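Local atomic coordinates of teichoic acid biosynthesis protein F (Staphylococcus epidermidis, PDB entry 3L7I), a protein that belongs to the teichoic acid biosynthesis proteins of staphylococci, with a C-terminal region of the GT-B fold class. Residues 491-494 with 495-499. Residues are numbered along the deposited sequence; the frame is centred on the assembly and turned at random.
Sequences EIFR and SAFWM
The rings of F493 and F497 lie side by side, one helical turn apart, their planes turned by 26° and slid so that they barely overlap, with centroids 5.2 Å apart. They mark the C-terminal end of helix 487-496, the crossover helix of a beta-alpha-beta unit linking strands 481-484 and 504-506 of a parallel, Rossmann-like sheet, consistent with the GT-B class of the family. F493 CD1 lies 3.6 Å from F497 CE1. Both CG atoms sit beside the backbone N (chi1 -70° and -73°), which sends the two rings the same way, onto L482 of strand 481-484; W443 and W479 meet the F497 ring edge-to-face. The W498 indole carries A496 O over one face, 4.0 Å above the plane and toward the rim. On the exposed flank, R494 NH2 makes a salt-bridged hydrogen bond to E491 OE2 at 3.1 Å, in the guanidinium plane and at the edge of that group, and a second salt bridge to E501 OE1. The last i to i+4 bonds confirm the helix end: A496 N reaches I492 O at 2.7 Å, nearly straight, and F497 N reaches F493 O at 3.0 Å. F497 then leaves helical geometry. I492 O takes a second, more bent bond from S495 N, which stands above the carbonyl plane.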
ATOM      1  N   GLU A 491     -42.417  23.850  18.126  1.00 86.53           N
ATOM      2  CA  GLU A 491     -41.591  24.824  18.832  1.00 90.61           C
ATOM      3  C   GLU A 491     -40.392  24.125  19.468  1.00 89.86           C
ATOM      4  O   GLU A 491     -39.276  24.650  19.459  1.00 91.81           O
ATOM      5  CB  GLU A 491     -42.419  25.569  19.879  1.00 95.29           C
ATOM      6  CG  GLU A 491     -42.268  27.082  19.809  1.00100.53           C
ATOM      7  CD  GLU A 491     -43.067  27.723  18.662  1.00100.66           C
ATOM      8  OE1 GLU A 491     -44.241  28.110  18.892  1.00102.70           O
ATOM      9  OE2 GLU A 491     -42.519  27.860  17.538  1.00 99.26           O
ATOM     10  N   ILE A 492     -40.646  22.933  20.005  1.00 65.86           N
ATOM     11  CA  ILE A 492     -39.627  22.065  20.571  1.00 64.29           C
ATOM     12  C   ILE A 492     -38.680  21.574  19.488  1.00 63.14           C
ATOM     13  O   ILE A 492     -37.483  21.476  19.715  1.00 62.78           O
ATOM     14  CB  ILE A 492     -40.258  20.839  21.250  1.00 63.01           C
ATOM     15  CG1 ILE A 492     -40.979  21.242  22.528  1.00 64.19           C
ATOM     16  CG2 ILE A 492     -39.214  19.785  21.580  1.00 61.46           C
ATOM     17  CD1 ILE A 492     -41.862  20.150  23.078  1.00 63.33           C
ATOM     18  N   PHE A 493     -39.199  21.254  18.307  1.00 62.76           N
ATOM     19  CA  PHE A 493     -38.335  20.697  17.272  1.00 61.77           C
ATOM     20  C   PHE A 493     -37.384  21.741  16.742  1.00 62.91           C
ATOM     21  O   PHE A 493     -36.226  21.442  16.475  1.00 62.34           O
ATOM     22  CB  PHE A 493     -39.125  20.079  16.118  1.00 61.30           C
ATOM     23  CG  PHE A 493     -39.826  18.816  16.484  1.00 60.00           C
ATOM     24  CD1 PHE A 493     -39.438  18.103  17.592  1.00 59.04           C
ATOM     25  CD2 PHE A 493     -40.869  18.337  15.715  1.00 59.96           C
ATOM     26  CE1 PHE A 493     -40.088  16.956  17.937  1.00 58.05           C
ATOM     27  CE2 PHE A 493     -41.525  17.188  16.059  1.00 58.96           C
ATOM     28  CZ  PHE A 493     -41.139  16.500  17.175  1.00 57.99           C
ATOM     29  N   ARG A 494     -37.885  22.959  16.584  1.00 82.75           N
ATOM     30  CA  ARG A 494     -37.088  24.066  16.096  1.00 85.74           C
ATOM     31  C   ARG A 494     -35.835  24.276  16.961  1.00 88.93           C
ATOM     32  O   ARG A 494     -34.813  24.753  16.484  1.00 90.92           O
ATOM     33  CB  ARG A 494     -37.955  25.323  16.020  1.00 88.53           C
ATOM     34  CG  ARG A 494     -37.175  26.612  16.003  1.00 93.11           C
ATOM     35  CD  ARG A 494     -37.768  27.595  15.023  1.00 94.30           C
ATOM     36  NE  ARG A 494     -39.183  27.846  15.284  1.00 94.64           N
ATOM     37  CZ  ARG A 494     -39.914  28.716  14.593  1.00 95.98           C
ATOM     38  NH1 ARG A 494     -39.359  29.405  13.601  1.00 96.89           N
ATOM     39  NH2 ARG A 494     -41.196  28.896  14.888  1.00 96.80           N
ATOM     40  N   SER A 495     -35.912  23.888  18.226  1.00 65.71           N
ATOM     41  CA  SER A 495     -34.787  23.977  19.149  1.00 65.88           C
ATOM     42  C   SER A 495     -34.014  22.655  19.320  1.00 64.10           C
ATOM     43  O   SER A 495     -32.786  22.622  19.231  1.00 64.21           O
ATOM     44  CB  SER A 495     -35.301  24.447  20.524  1.00 66.88           C
ATOM     45  OG  SER A 495     -34.424  24.085  21.591  1.00 66.68           O
ATOM     46  N   ALA A 496     -34.751  21.575  19.579  1.00 62.71           N
ATOM     47  CA  ALA A 496     -34.176  20.287  19.971  1.00 61.32           C
ATOM     48  C   ALA A 496     -33.495  19.555  18.822  1.00 60.38           C
ATOM     49  O   ALA A 496     -32.619  18.707  19.044  1.00 59.77           O
ATOM     50  CB  ALA A 496     -35.247  19.395  20.597  1.00 60.39           C
ATOM     51  N   PHE A 497     -33.903  19.880  17.599  1.00 60.51           N
ATOM     52  CA  PHE A 497     -33.371  19.216  16.423  1.00 59.83           C
ATOM     53  C   PHE A 497     -32.643  20.160  15.478  1.00 60.99           C
ATOM     54  O   PHE A 497     -32.306  19.769  14.364  1.00 60.73           O
ATOM     55  CB  PHE A 497     -34.497  18.532  15.647  1.00 59.01           C
ATOM     56  CG  PHE A 497     -35.034  17.293  16.302  1.00 57.76           C
ATOM     57  CD1 PHE A 497     -36.368  16.921  16.117  1.00 57.40           C
ATOM     58  CD2 PHE A 497     -34.215  16.500  17.092  1.00 57.18           C
ATOM     59  CE1 PHE A 497     -36.873  15.763  16.718  1.00 56.39           C
ATOM     60  CE2 PHE A 497     -34.704  15.355  17.693  1.00 56.25           C
ATOM     61  CZ  PHE A 497     -36.029  14.979  17.512  1.00 55.81           C
ATOM     62  N   TRP A 498     -32.406  21.396  15.907  1.00 62.44           N
ATOM     63  CA  TRP A 498     -31.778  22.383  15.038  1.00 63.83           C
ATOM     64  C   TRP A 498     -32.521  22.426  13.699  1.00 63.94           C
ATOM     65  O   TRP A 498     -31.913  22.185  12.648  1.00 63.95           O
ATOM     66  CB  TRP A 498     -30.305  22.012  14.758  1.00 63.79           C
ATOM     67  CG  TRP A 498     -29.404  21.714  15.957  1.00 63.75           C
ATOM     68  CD1 TRP A 498     -28.650  22.613  16.671  1.00 65.20           C
ATOM     69  CD2 TRP A 498     -29.147  20.430  16.546  1.00 62.48           C
ATOM     70  NE1 TRP A 498     -27.970  21.973  17.673  1.00 64.93           N
ATOM     71  CE2 TRP A 498     -28.248  20.634  17.617  1.00 63.30           C
ATOM     72  CE3 TRP A 498     -29.601  19.132  16.279  1.00 60.95           C
ATOM     73  CZ2 TRP A 498     -27.792  19.595  18.420  1.00 62.72           C
ATOM     74  CZ3 TRP A 498     -29.141  18.089  17.076  1.00 60.32           C
ATOM     75  CH2 TRP A 498     -28.238  18.330  18.132  1.00 61.24           C
ATOM     76  N   MET A 499     -33.822  22.695  13.714  1.00 66.40           N
ATOM     77  CA  MET A 499     -34.601  22.665  12.471  1.00 64.53           C
ATOM     78  C   MET A 499     -35.119  24.046  12.085  1.00 66.96           C
ATOM     79  O   MET A 499     -35.321  24.897  12.945  1.00 69.43           O
ATOM     80  CB  MET A 499     -35.788  21.707  12.603  1.00 63.32           C
ATOM     81  CG  MET A 499     -35.413  20.246  12.619  1.00 61.45           C
ATOM     82  SD  MET A 499     -35.187  19.621  10.948  1.00 61.32           S
ATOM     83  CE  MET A 499     -36.425  20.595  10.124  1.00 63.04           C
TER